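Local coordinates for capsid protein (Penaeus vannamei nodavirus, PDB 5YKZ) that forms the protruding domain of a nodavirus capsid protein, which probably pairs with a second copy to build the dimeric spikes on the virus surface, at residues V10-F16 with T109-I115; P35-L41 with I85-T91; P19-V24 with V99-A104; Q48-A54 with S105-T110. One frame throughout, in Å; residues are numbered along the deposited sequence.

Contact 1. Residues V10-F16 with T109-I115; sequences VDKAVNF and TTGFNII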
# COMPACT_ATOMS: atom_id res chain seq x y z
N VAL B 10 -9.98 -0.18 -7.50
CA VAL B 10 -9.64 -1.46 -6.83
C VAL B 10 -10.67 -2.45 -7.23
O VAL B 10 -11.85 -2.28 -6.78
CB VAL B 10 -9.55 -1.31 -5.31
CG1 VAL B 10 -9.25 -2.67 -4.70
CG2 VAL B 10 -8.39 -0.39 -5.03
N ASP B 11 -10.29 -3.41 -8.01
CA ASP B 11 -11.14 -4.49 -8.42
C ASP B 11 -11.51 -5.45 -7.34
O ASP B 11 -12.70 -5.91 -7.18
CB ASP B 11 -10.57 -5.24 -9.58
CG ASP B 11 -11.50 -6.35 -9.98
OD1 ASP B 11 -12.53 -6.05 -10.58
OD2 ASP B 11 -11.32 -7.51 -9.52
N LYS B 12 -10.52 -5.82 -6.54
CA LYS B 12 -10.78 -6.63 -5.35
C LYS B 12 -9.59 -6.53 -4.42
O LYS B 12 -8.45 -6.14 -4.79
CB LYS B 12 -11.09 -8.03 -5.57
CG LYS B 12 -10.11 -8.64 -6.47
CD LYS B 12 -10.65 -9.99 -7.04
CE LYS B 12 -11.20 -10.84 -5.92
NZ LYS B 12 -11.72 -12.15 -6.40
N ALA B 13 -9.88 -6.83 -3.17
CA ALA B 13 -8.88 -6.90 -2.09
C ALA B 13 -8.70 -8.37 -1.80
O ALA B 13 -9.71 -9.13 -1.66
CB ALA B 13 -9.55 -6.21 -0.94
N VAL B 14 -7.48 -8.86 -1.70
CA VAL B 14 -7.18 -10.27 -1.50
C VAL B 14 -6.21 -10.46 -0.39
O VAL B 14 -5.17 -9.73 -0.37
CB VAL B 14 -6.64 -10.90 -2.78
CG1 VAL B 14 -6.38 -12.39 -2.61
CG2 VAL B 14 -7.67 -10.73 -3.89
N ASN B 15 -6.42 -11.32 0.58
CA ASN B 15 -5.43 -11.61 1.57
C ASN B 15 -4.31 -12.45 1.01
O ASN B 15 -4.52 -13.33 0.17
CB ASN B 15 -6.04 -12.34 2.75
CG ASN B 15 -7.01 -11.51 3.52
OD1 ASN B 15 -6.93 -10.27 3.50
ND2 ASN B 15 -7.91 -12.18 4.25
N PHE B 16 -3.09 -12.22 1.51
CA PHE B 16 -2.00 -13.14 1.27
C PHE B 16 -2.26 -14.48 1.99
O PHE B 16 -2.86 -14.50 3.07
CB PHE B 16 -0.66 -12.56 1.72
CG PHE B 16 -0.09 -11.57 0.81
CD1 PHE B 16 0.28 -11.94 -0.48
CD2 PHE B 16 0.15 -10.25 1.18
CE1 PHE B 16 0.89 -11.07 -1.33
CE2 PHE B 16 0.72 -9.36 0.29
CZ PHE B 16 1.09 -9.74 -0.93
N THR B 109 -2.77 -11.43 9.32
CA THR B 109 -3.39 -11.31 8.01
C THR B 109 -2.96 -10.04 7.34
O THR B 109 -3.18 -8.93 7.87
CB THR B 109 -4.91 -11.33 8.13
OG1 THR B 109 -5.34 -12.58 8.72
CG2 THR B 109 -5.57 -11.26 6.76
N THR B 110 -2.36 -10.20 6.17
CA THR B 110 -2.02 -9.05 5.31
C THR B 110 -2.55 -9.39 3.93
O THR B 110 -3.00 -10.51 3.67
CB THR B 110 -0.55 -8.72 5.31
OG1 THR B 110 0.17 -9.71 4.60
CG2 THR B 110 -0.01 -8.55 6.72
N GLY B 111 -2.46 -8.43 3.01
CA GLY B 111 -3.01 -8.62 1.70
C GLY B 111 -2.59 -7.56 0.72
O GLY B 111 -1.60 -6.83 0.93
N PHE B 112 -3.34 -7.50 -0.34
CA PHE B 112 -3.05 -6.60 -1.45
C PHE B 112 -4.33 -6.16 -2.10
O PHE B 112 -5.35 -6.87 -2.05
CB PHE B 112 -2.06 -7.22 -2.48
CG PHE B 112 -2.50 -8.56 -3.00
CD1 PHE B 112 -2.17 -9.71 -2.32
CD2 PHE B 112 -3.14 -8.64 -4.19
CE1 PHE B 112 -2.53 -10.95 -2.83
CE2 PHE B 112 -3.46 -9.89 -4.72
CZ PHE B 112 -3.16 -11.03 -4.02
N ASN B 113 -4.27 -5.00 -2.74
CA ASN B 113 -5.29 -4.51 -3.64
C ASN B 113 -4.98 -4.83 -5.02
O ASN B 113 -3.83 -4.72 -5.41
CB ASN B 113 -5.47 -2.99 -3.46
CG ASN B 113 -6.26 -2.74 -2.10
OD1 ASN B 113 -7.25 -3.36 -1.82
ND2 ASN B 113 -5.73 -2.05 -1.35
N ILE B 114 -5.97 -5.29 -5.80
CA ILE B 114 -5.81 -5.56 -7.23
C ILE B 114 -6.42 -4.39 -7.97
O ILE B 114 -7.64 -4.15 -7.89
CB ILE B 114 -6.48 -6.85 -7.63
CG1 ILE B 114 -6.01 -8.03 -6.75
CG2 ILE B 114 -6.25 -7.08 -9.12
CD1 ILE B 114 -6.54 -9.36 -7.20
N ILE B 115 -5.60 -3.62 -8.62
CA ILE B 115 -5.94 -2.33 -9.23
C ILE B 115 -6.00 -2.53 -10.72
O ILE B 115 -5.19 -3.16 -11.33
CB ILE B 115 -4.90 -1.28 -8.90
CG1 ILE B 115 -4.80 -1.15 -7.40
CG2 ILE B 115 -5.30 0.05 -9.52
CD1 ILE B 115 -3.65 -0.45 -6.89
O HOH W 1 -2.27 -13.25 5.55

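Contact 2. Residues P35-L41 with I85-T91; sequences PSTSYLL and IKVKTDT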
# COMPACT_ATOMS: atom_id res chain seq x y z
N PRO B 35 -9.60 -12.26 -18.42
CA PRO B 35 -8.57 -12.95 -19.12
C PRO B 35 -7.56 -12.00 -19.75
O PRO B 35 -7.92 -10.92 -20.24
CB PRO B 35 -9.34 -13.76 -20.17
CG PRO B 35 -10.63 -13.98 -19.54
CD PRO B 35 -10.94 -12.62 -18.97
N SER B 36 -6.30 -12.40 -19.75
CA SER B 36 -5.25 -11.71 -20.50
C SER B 36 -5.28 -10.25 -20.28
O SER B 36 -5.18 -9.44 -21.20
CB SER B 36 -5.30 -12.11 -22.01
OG SER B 36 -5.29 -13.51 -22.19
N THR B 37 -5.30 -9.84 -19.00
CA THR B 37 -5.39 -8.45 -18.60
C THR B 37 -4.32 -8.20 -17.50
O THR B 37 -4.10 -9.05 -16.64
CB THR B 37 -6.76 -8.16 -17.97
OG1 THR B 37 -7.79 -8.41 -19.02
CG2 THR B 37 -6.95 -6.71 -17.55
N SER B 38 -3.78 -7.02 -17.56
CA SER B 38 -2.74 -6.59 -16.59
C SER B 38 -3.36 -5.82 -15.47
O SER B 38 -4.26 -4.98 -15.61
CB SER B 38 -1.69 -5.81 -17.32
OG SER B 38 -0.92 -6.78 -18.14
N TYR B 39 -2.80 -6.11 -14.28
CA TYR B 39 -3.21 -5.50 -13.00
C TYR B 39 -2.04 -5.01 -12.25
O TYR B 39 -0.91 -5.58 -12.42
CB TYR B 39 -3.99 -6.53 -12.16
CG TYR B 39 -5.24 -6.98 -12.81
CD1 TYR B 39 -6.42 -6.26 -12.62
CD2 TYR B 39 -5.31 -8.10 -13.63
CE1 TYR B 39 -7.59 -6.63 -13.26
CE2 TYR B 39 -6.51 -8.47 -14.24
CZ TYR B 39 -7.61 -7.72 -14.03
OH TYR B 39 -8.80 -8.15 -14.64
N LEU B 40 -2.21 -4.09 -11.37
CA LEU B 40 -1.17 -3.67 -10.37
C LEU B 40 -1.61 -4.14 -9.01
O LEU B 40 -2.81 -3.98 -8.66
CB LEU B 40 -1.13 -2.19 -10.42
CG LEU B 40 0.02 -1.53 -9.79
CD1 LEU B 40 1.37 -1.77 -10.54
CD2 LEU B 40 -0.23 -0.04 -9.59
N LEU B 41 -0.71 -4.66 -8.22
CA LEU B 41 -0.98 -5.09 -6.86
C LEU B 41 -0.23 -4.25 -5.90
O LEU B 41 0.99 -4.04 -6.07
CB LEU B 41 -0.58 -6.56 -6.63
CG LEU B 41 -0.84 -7.53 -7.74
CD1 LEU B 41 -0.41 -8.91 -7.39
CD2 LEU B 41 -2.33 -7.54 -8.16
N ILE B 85 3.40 -4.82 -7.71
CA ILE B 85 3.53 -5.90 -8.70
C ILE B 85 2.69 -5.59 -9.90
O ILE B 85 1.51 -5.20 -9.79
CB ILE B 85 3.09 -7.24 -8.06
CG1 ILE B 85 4.12 -7.70 -7.08
CG2 ILE B 85 2.84 -8.28 -9.16
CD1 ILE B 85 3.68 -8.85 -6.18
N LYS B 86 3.23 -5.77 -11.08
CA LYS B 86 2.50 -5.76 -12.33
C LYS B 86 2.45 -7.19 -12.81
O LYS B 86 3.47 -7.85 -12.94
CB LYS B 86 3.18 -4.88 -13.36
CG LYS B 86 2.60 -4.85 -14.75
CD LYS B 86 1.12 -4.60 -14.89
CE LYS B 86 0.84 -3.23 -14.43
NZ LYS B 86 1.52 -2.16 -15.16
N VAL B 87 1.26 -7.68 -13.10
CA VAL B 87 1.07 -9.06 -13.48
C VAL B 87 -0.08 -9.17 -14.43
O VAL B 87 -1.13 -8.45 -14.31
CB VAL B 87 0.86 -9.96 -12.25
CG1 VAL B 87 -0.39 -9.51 -11.44
CG2 VAL B 87 0.87 -11.45 -12.61
N LYS B 88 0.07 -10.02 -15.43
CA LYS B 88 -0.98 -10.32 -16.42
C LYS B 88 -1.58 -11.64 -16.15
O LYS B 88 -0.90 -12.65 -15.94
CB LYS B 88 -0.39 -10.26 -17.79
CG LYS B 88 -1.38 -10.37 -18.97
CD LYS B 88 -0.68 -10.29 -20.34
CE LYS B 88 -1.65 -10.51 -21.49
NZ LYS B 88 -0.96 -10.34 -22.84
N THR B 89 -2.89 -11.66 -16.22
CA THR B 89 -3.60 -12.92 -16.11
C THR B 89 -3.44 -13.78 -17.39
O THR B 89 -3.09 -13.31 -18.46
CB THR B 89 -5.04 -12.75 -15.86
OG1 THR B 89 -5.57 -11.91 -16.91
CG2 THR B 89 -5.29 -12.03 -14.51
N ASP B 90 -3.66 -15.07 -17.17
CA ASP B 90 -3.75 -16.03 -18.25
C ASP B 90 -5.12 -15.90 -18.88
O ASP B 90 -5.96 -15.07 -18.56
CB ASP B 90 -3.41 -17.42 -17.73
CG ASP B 90 -4.39 -17.97 -16.72
OD1 ASP B 90 -5.48 -17.49 -16.56
OD2 ASP B 90 -3.97 -18.99 -16.11
N THR B 91 -5.35 -16.75 -19.93
CA THR B 91 -6.59 -16.66 -20.71
C THR B 91 -7.73 -17.10 -19.87
O THR B 91 -8.90 -16.90 -20.20
CB THR B 91 -6.48 -17.55 -21.99
OG1 THR B 91 -6.19 -18.90 -21.58
CG2 THR B 91 -5.39 -17.06 -22.87

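Contact 3. Residues P19-V24 with V99-A104; sequences PEVSGV and VVLTTA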
# COMPACT_ATOMS: atom_id res chain seq x y z
N PRO B 19 1.69 -19.23 4.53
CA PRO B 19 2.52 -20.44 4.34
C PRO B 19 2.81 -21.19 5.61
O PRO B 19 3.01 -20.64 6.66
CB PRO B 19 3.82 -19.91 3.73
CG PRO B 19 3.47 -18.57 3.18
CD PRO B 19 2.37 -18.02 4.02
N GLU B 20 2.89 -22.53 5.46
CA GLU B 20 3.03 -23.38 6.63
C GLU B 20 4.43 -23.54 7.10
O GLU B 20 4.64 -23.92 8.27
CB GLU B 20 2.40 -24.77 6.43
CG GLU B 20 0.90 -24.69 6.25
CD GLU B 20 0.15 -24.36 7.51
OE1 GLU B 20 -0.97 -23.82 7.40
OE2 GLU B 20 0.62 -24.70 8.62
N VAL B 21 5.38 -23.41 6.25
CA VAL B 21 6.79 -23.69 6.60
C VAL B 21 7.69 -22.42 6.47
O VAL B 21 7.68 -21.77 5.39
CB VAL B 21 7.40 -24.84 5.75
CG1 VAL B 21 8.89 -25.10 6.12
CG2 VAL B 21 6.54 -26.09 5.93
N SER B 22 8.43 -22.08 7.51
CA SER B 22 9.24 -20.91 7.50
C SER B 22 10.20 -20.90 6.39
O SER B 22 10.97 -21.91 6.21
CB SER B 22 9.99 -20.81 8.85
OG SER B 22 9.05 -20.66 9.85
N GLY B 23 10.27 -19.82 5.64
CA GLY B 23 11.27 -19.69 4.66
C GLY B 23 11.06 -20.44 3.34
O GLY B 23 11.91 -20.32 2.45
N VAL B 24 9.99 -21.15 3.18
CA VAL B 24 9.69 -21.98 2.01
C VAL B 24 8.53 -21.29 1.26
O VAL B 24 7.45 -21.29 1.76
CB VAL B 24 9.36 -23.41 2.39
CG1 VAL B 24 9.03 -24.17 1.11
CG2 VAL B 24 10.56 -24.09 3.06
N VAL B 99 4.96 -16.65 -2.60
CA VAL B 99 4.84 -15.93 -1.32
C VAL B 99 5.62 -16.66 -0.29
O VAL B 99 5.53 -17.90 -0.16
CB VAL B 99 3.37 -15.88 -0.90
CG1 VAL B 99 3.28 -15.11 0.42
CG2 VAL B 99 2.47 -15.23 -1.92
N VAL B 100 6.45 -15.96 0.44
CA VAL B 100 7.29 -16.56 1.45
C VAL B 100 7.23 -15.78 2.73
O VAL B 100 7.27 -14.52 2.72
CB VAL B 100 8.74 -16.72 0.97
CG1 VAL B 100 9.35 -15.45 0.61
CG2 VAL B 100 9.60 -17.53 1.98
N LEU B 101 7.06 -16.49 3.83
CA LEU B 101 6.98 -15.93 5.18
C LEU B 101 8.22 -16.40 5.94
O LEU B 101 8.44 -17.63 6.02
CB LEU B 101 5.78 -16.42 5.86
CG LEU B 101 5.13 -15.79 7.02
CD1 LEU B 101 4.89 -14.30 6.87
CD2 LEU B 101 3.81 -16.47 7.41
N THR B 102 9.00 -15.52 6.49
CA THR B 102 10.29 -15.92 7.12
C THR B 102 10.03 -16.72 8.36
O THR B 102 10.82 -17.73 8.59
CB THR B 102 11.11 -14.68 7.39
OG1 THR B 102 11.33 -14.00 6.15
CG2 THR B 102 12.46 -14.96 8.06
N THR B 103 9.09 -16.40 9.18
CA THR B 103 8.71 -17.13 10.33
C THR B 103 7.27 -17.50 10.15
O THR B 103 6.37 -16.60 10.23
CB THR B 103 9.00 -16.36 11.60
OG1 THR B 103 10.37 -16.07 11.68
CG2 THR B 103 8.64 -17.14 12.86
N ALA B 104 6.93 -18.75 9.91
CA ALA B 104 5.57 -19.14 9.58
C ALA B 104 4.61 -19.08 10.72
O ALA B 104 3.38 -19.05 10.47
CB ALA B 104 5.57 -20.52 8.93
O HOH W 2 1.67 -18.83 8.21
O HOH W 3 7.03 -19.39 3.77

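Contact 4. Residues Q48-A54 with S105-T110; sequences QNFQSEA and SKKQTT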
# COMPACT_ATOMS: atom_id res chain seq x y z
N GLN B 48 -3.80 -5.12 12.66
CA GLN B 48 -3.05 -6.35 13.01
C GLN B 48 -2.24 -6.18 14.19
O GLN B 48 -1.61 -5.15 14.41
CB GLN B 48 -2.18 -6.80 11.80
CG GLN B 48 -2.99 -7.18 10.61
CD GLN B 48 -3.91 -8.31 10.87
OE1 GLN B 48 -3.41 -9.38 11.25
NE2 GLN B 48 -5.13 -8.13 10.66
N ASN B 49 -2.17 -7.25 15.02
CA ASN B 49 -1.25 -7.31 16.13
C ASN B 49 -0.11 -8.22 15.79
O ASN B 49 -0.21 -9.44 15.98
CB ASN B 49 -1.92 -7.76 17.41
CG ASN B 49 -0.96 -7.83 18.51
OD1 ASN B 49 0.16 -7.42 18.45
ND2 ASN B 49 -1.48 -8.31 19.68
N PHE B 50 0.96 -7.66 15.22
CA PHE B 50 2.14 -8.44 14.83
C PHE B 50 2.97 -8.82 16.01
O PHE B 50 3.96 -9.52 15.78
CB PHE B 50 2.98 -7.64 13.79
CG PHE B 50 2.27 -7.35 12.52
CD1 PHE B 50 2.09 -8.36 11.55
CD2 PHE B 50 1.80 -6.10 12.18
CE1 PHE B 50 1.50 -8.08 10.38
CE2 PHE B 50 1.20 -5.82 11.00
CZ PHE B 50 1.03 -6.84 10.08
N GLN B 51 2.62 -8.42 17.22
CA GLN B 51 3.37 -8.70 18.46
C GLN B 51 2.58 -9.61 19.32
O GLN B 51 2.91 -9.70 20.55
CB GLN B 51 3.71 -7.40 19.15
CG GLN B 51 4.65 -6.59 18.28
CD GLN B 51 5.16 -5.28 18.91
OE1 GLN B 51 4.91 -4.98 20.07
NE2 GLN B 51 5.79 -4.47 18.09
N SER B 52 1.68 -10.39 18.82
CA SER B 52 0.88 -11.35 19.59
C SER B 52 1.78 -12.50 20.04
O SER B 52 1.34 -13.26 20.94
CB SER B 52 -0.30 -11.85 18.78
OG SER B 52 0.06 -12.20 17.46
N GLU B 53 2.96 -12.69 19.46
CA GLU B 53 3.95 -13.74 19.88
C GLU B 53 5.28 -13.25 19.35
O GLU B 53 5.35 -12.22 18.60
CB GLU B 53 3.55 -15.11 19.32
CG GLU B 53 3.56 -15.25 17.79
CD GLU B 53 2.47 -14.43 17.13
OE1 GLU B 53 1.27 -14.61 17.40
OE2 GLU B 53 2.81 -13.57 16.27
N ALA B 54 6.38 -13.88 19.78
CA ALA B 54 7.67 -13.48 19.37
C ALA B 54 7.88 -13.68 17.90
O ALA B 54 7.28 -14.48 17.29
CB ALA B 54 8.74 -14.21 20.20
N SER B 105 5.06 -19.04 11.96
CA SER B 105 4.20 -18.93 13.09
C SER B 105 3.57 -17.55 13.27
O SER B 105 2.76 -17.35 14.14
CB SER B 105 4.95 -19.35 14.36
OG SER B 105 6.13 -18.69 14.50
N LYS B 106 3.95 -16.60 12.39
CA LYS B 106 3.34 -15.28 12.37
C LYS B 106 2.11 -15.38 11.49
O LYS B 106 2.22 -15.30 10.26
CB LYS B 106 4.35 -14.23 11.87
CG LYS B 106 5.65 -14.20 12.61
CD LYS B 106 5.51 -13.87 14.09
CE LYS B 106 4.97 -12.48 14.31
NZ LYS B 106 4.97 -12.14 15.75
N LYS B 107 0.97 -15.62 12.12
CA LYS B 107 -0.26 -15.96 11.41
C LYS B 107 -1.16 -14.75 11.16
O LYS B 107 -2.36 -14.90 10.87
CB LYS B 107 -1.07 -17.04 12.18
CG LYS B 107 -0.36 -18.32 12.53
CD LYS B 107 0.11 -18.91 11.24
CE LYS B 107 0.61 -20.41 11.47
NZ LYS B 107 1.28 -20.95 10.30
N GLN B 108 -0.58 -13.55 11.29
CA GLN B 108 -1.32 -12.31 11.05
C GLN B 108 -1.80 -12.30 9.59
O GLN B 108 -1.31 -13.01 8.74
CB GLN B 108 -0.42 -11.09 11.32
CG GLN B 108 -0.13 -10.92 12.80
CD GLN B 108 0.97 -11.81 13.37
OE1 GLN B 108 1.67 -12.47 12.63
NE2 GLN B 108 1.05 -11.86 14.71
N THR B 109 -2.77 -11.43 9.32
CA THR B 109 -3.39 -11.31 8.01
C THR B 109 -2.96 -10.04 7.34
O THR B 109 -3.18 -8.93 7.87
CB THR B 109 -4.91 -11.33 8.13
OG1 THR B 109 -5.34 -12.58 8.72
CG2 THR B 109 -5.57 -11.26 6.76
N THR B 110 -2.36 -10.20 6.17
CA THR B 110 -2.02 -9.05 5.31
C THR B 110 -2.55 -9.39 3.93
O THR B 110 -3.00 -10.51 3.67
CB THR B 110 -0.55 -8.72 5.31
OG1 THR B 110 0.17 -9.71 4.60
CG2 THR B 110 -0.01 -8.55 6.72
O HOH W 4 0.04 -15.29 14.92
O HOH W 5 6.54 -17.21 16.94

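Contact 1. Residues V10-F16 with T109-I115
Strands 10-15 and 111-115 run antiparallel, their axes 4.6 Å apart at closest approach and inclined at 159°. Val-14 and Phe-112 form a hydrogen-bonded pair, with Val-14 N to Phe-112 O and Phe-112 N to Val-14 O both 2.9 Å. Two residues further along the second strand, Ile-114 N donates to Lys-12 O and its O accepts from Asp-11 N. Asp-11 and Lys-12 thus both face Ile-114, a classic beta bulge, and the Asp-11 bond is the more bent. Past the strand end Phe-16 N still reaches Thr-110 O, and a water links Phe-16 O with Thr-110 N.

Lys-12, Val-14, Phe-112 and Ile-114 share one face. Val-14 lays CB over the face of the Phe-112 ring, 4.0 Å from its centroid, a CH-pi contact. CG of Phe-112 stands between its backbone N and carbonyl carbon (chi1 54°), which carries the ring alongside Val-14. Phe-16 meets the same ring at 50° between planes, with Phe-112 CD1 above the Phe-16 face and 3.5 Å from Phe-16 CE1. The methyl CD1 of Ile-114 bridges Lys-12 CG and Val-14 CG2. On the other face, Val-10 CG1 lies against Asn-113 OD1.

Strand 7-15 is one of the two outermost strands of this chain's sheet; strand 38-48 flanks 111-118 on its other side, while Gln-28 and Val-30 of strand 26-30 pack on the Val-14 and Ile-114 face.

Contact 2. Residues P35-L41 with I85-T91
Tyr-39 with Val-87 and Leu-41 with Ile-85 are the hydrogen-bonded pairs of two antiparallel strands, 38-41 and 85-88. Each pair closes with two backbone bonds, among them Tyr-39 N to Val-87 O at 2.9 Å and Leu-41 N to Ile-85 O at 2.8 Å. The ladder outlasts the strands: Thr-89 N donates to Thr-37 O, and Ser-36 N donates to Asp-90 O.

A side chain supplies a further polar link. Thr-89 OG1 accepts from Thr-37 N at 3.0 Å with a nearly straight N-H (168°) and also bonds to Ser-34 O; its place between backbone N and carbonyl carbon (chi1 55°) turns it to the facing chain. Thr-37 OG1 donates to Pro-35 O within its own segment.

Apolar contacts gather on the face of Tyr-39, Leu-41, Ile-85 and Val-87. Leu-41 CD1 touches Ile-85 CG2 at 3.8 Å and Val-87 CG1 at 4.1 Å, and Thr-89 CG2 approaches Tyr-39 CE2. On the opposite face Lys-86 curls back through three successive bends, its CD 3.3 Å from Tyr-39 O, and sends NZ to Asp-7 and Val-8 of the second subunit.

Strands 111-118 and 66-73 flank this pair within the sheet. Phe-95 and Leu-97 of strand 95-101 pack on the Leu-41 face, whereas the Leu-40 and Lys-86 face meets the second subunit.

Contact 3. Residues P19-V24 with V99-A104
Ser-22 and Gly-23, the central residues of a type II beta turn from Val-21 to Val-24, dock onto the end of strand 99-101 and the loop that follows. Gly-23 N donates to Leu-101 O at 2.9 Å in an almost straight bond (177°). The positive phi of Gly-23 (78°) is the usual glycine conformation at the third position of such a turn.

Beside it, the Ser-22 hydroxyl accepts from Ala-104 N. OG lies anti to its own carbonyl carbon (chi1 -64°), a rotation that points it at this amide, and the N-H runs nearly straight to it. Ser-22 CB itself lies 3.2 Å from Thr-102 O, placed there by the backbone. Ala-104 turns CB into the bend of the 19-24 loop, 3.4 Å from Pro-19 O.

At the other end Pro-19 brings CG and CD to the strand: CD meets Leu-101 CD2 at 4.0 Å, the two side chains running about at right angles, and CG sits against Leu-101 CB and Val-99 O. CG2 of Val-100 is anti to the backbone N and lies 3.5 Å from Gly-23 C. The loop thus joins strands 7-15 and 26-30 while resting on strand 95-101. Two waters fill in the polar links: one donates to Pro-19 O and Ala-104 O; the other accepts from Leu-101 N at 2.9 Å and donates to Val-21 O and Val-24 O.

Contact 4. Residues Q48-A54 with S105-T110
Glu-53 OE2 takes two donors from the facing loop. Lys-106 NZ meets it in a salt bridge of 2.6 Å, on the anti side of the carboxylate, and Gln-108 NE2 donates to the syn lone pair of that oxygen at 2.9 Å, with the oxygen lying in the amide plane and the N-H nearly straight (170°). Carboxylate and amide planes are 57° apart. Two such donors would be expected to favour the ionised carboxylate.

The same nitrogens reach the backbone of the turn. Gln-108 NE2 also donates to Asn-49 O at 3.0 Å, and Lys-106 NZ to Phe-50 O at 2.8 Å, with Gly-55 O a further acceptor for the ammonium. Lys-106 arrives there by bending at chi2 and chi3, sliding past Glu-53 in the opposite direction. Further along, Thr-109 N donates to Gln-48 OE1 from well above the amide plane of that glutamine.

Around this polar cluster, the Phe-50 ring has CB of its neighbour Gln-48 over one face, Thr-110 CG2 at its edge, 3.9 Å from CZ, and CG of Gln-108 3.6 Å from CD1.

In the second shell, Ser-52 OG and a water bound to Lys-107 N both donate to Glu-53 OE1 and hold it; another water links the loops between Ala-54 O and Ser-105 OG. Phe-45 meets the Phe-50 ring edge-to-face, and Pro-76 and Thr-79 of the second subunit pack on this loop.

Asn-49 to Ser-52 form a type I beta turn, opened by an Asx turn in which Asn-49 OD1 accepts from Gln-51 N: two interstrand loops joined by side-chain polar links.

From the N terminus, residues 10-16 pair with 109-115 in contact 1, so this contact closes the longest loop and the other three nest inside it. Residues 19-24 follow, to be met by 99-104; contact 2, between 35-41 and 85-91, lies within that loop. Contact 4 starts at 48-54 and ends at 105-110, and so crosses both contacts 2 and 3. Contacts 1 and 2 adjoin in one sheet, where strand 111-118 neighbours 38-48. Contact 4 shares Thr-109 and Thr-110 with contact 1, and Leu-101 of contact 3 packs on Lys-106. Contacts 2 and 4 lie on opposite sides of the chain's centre, about 29 Å apart between centres.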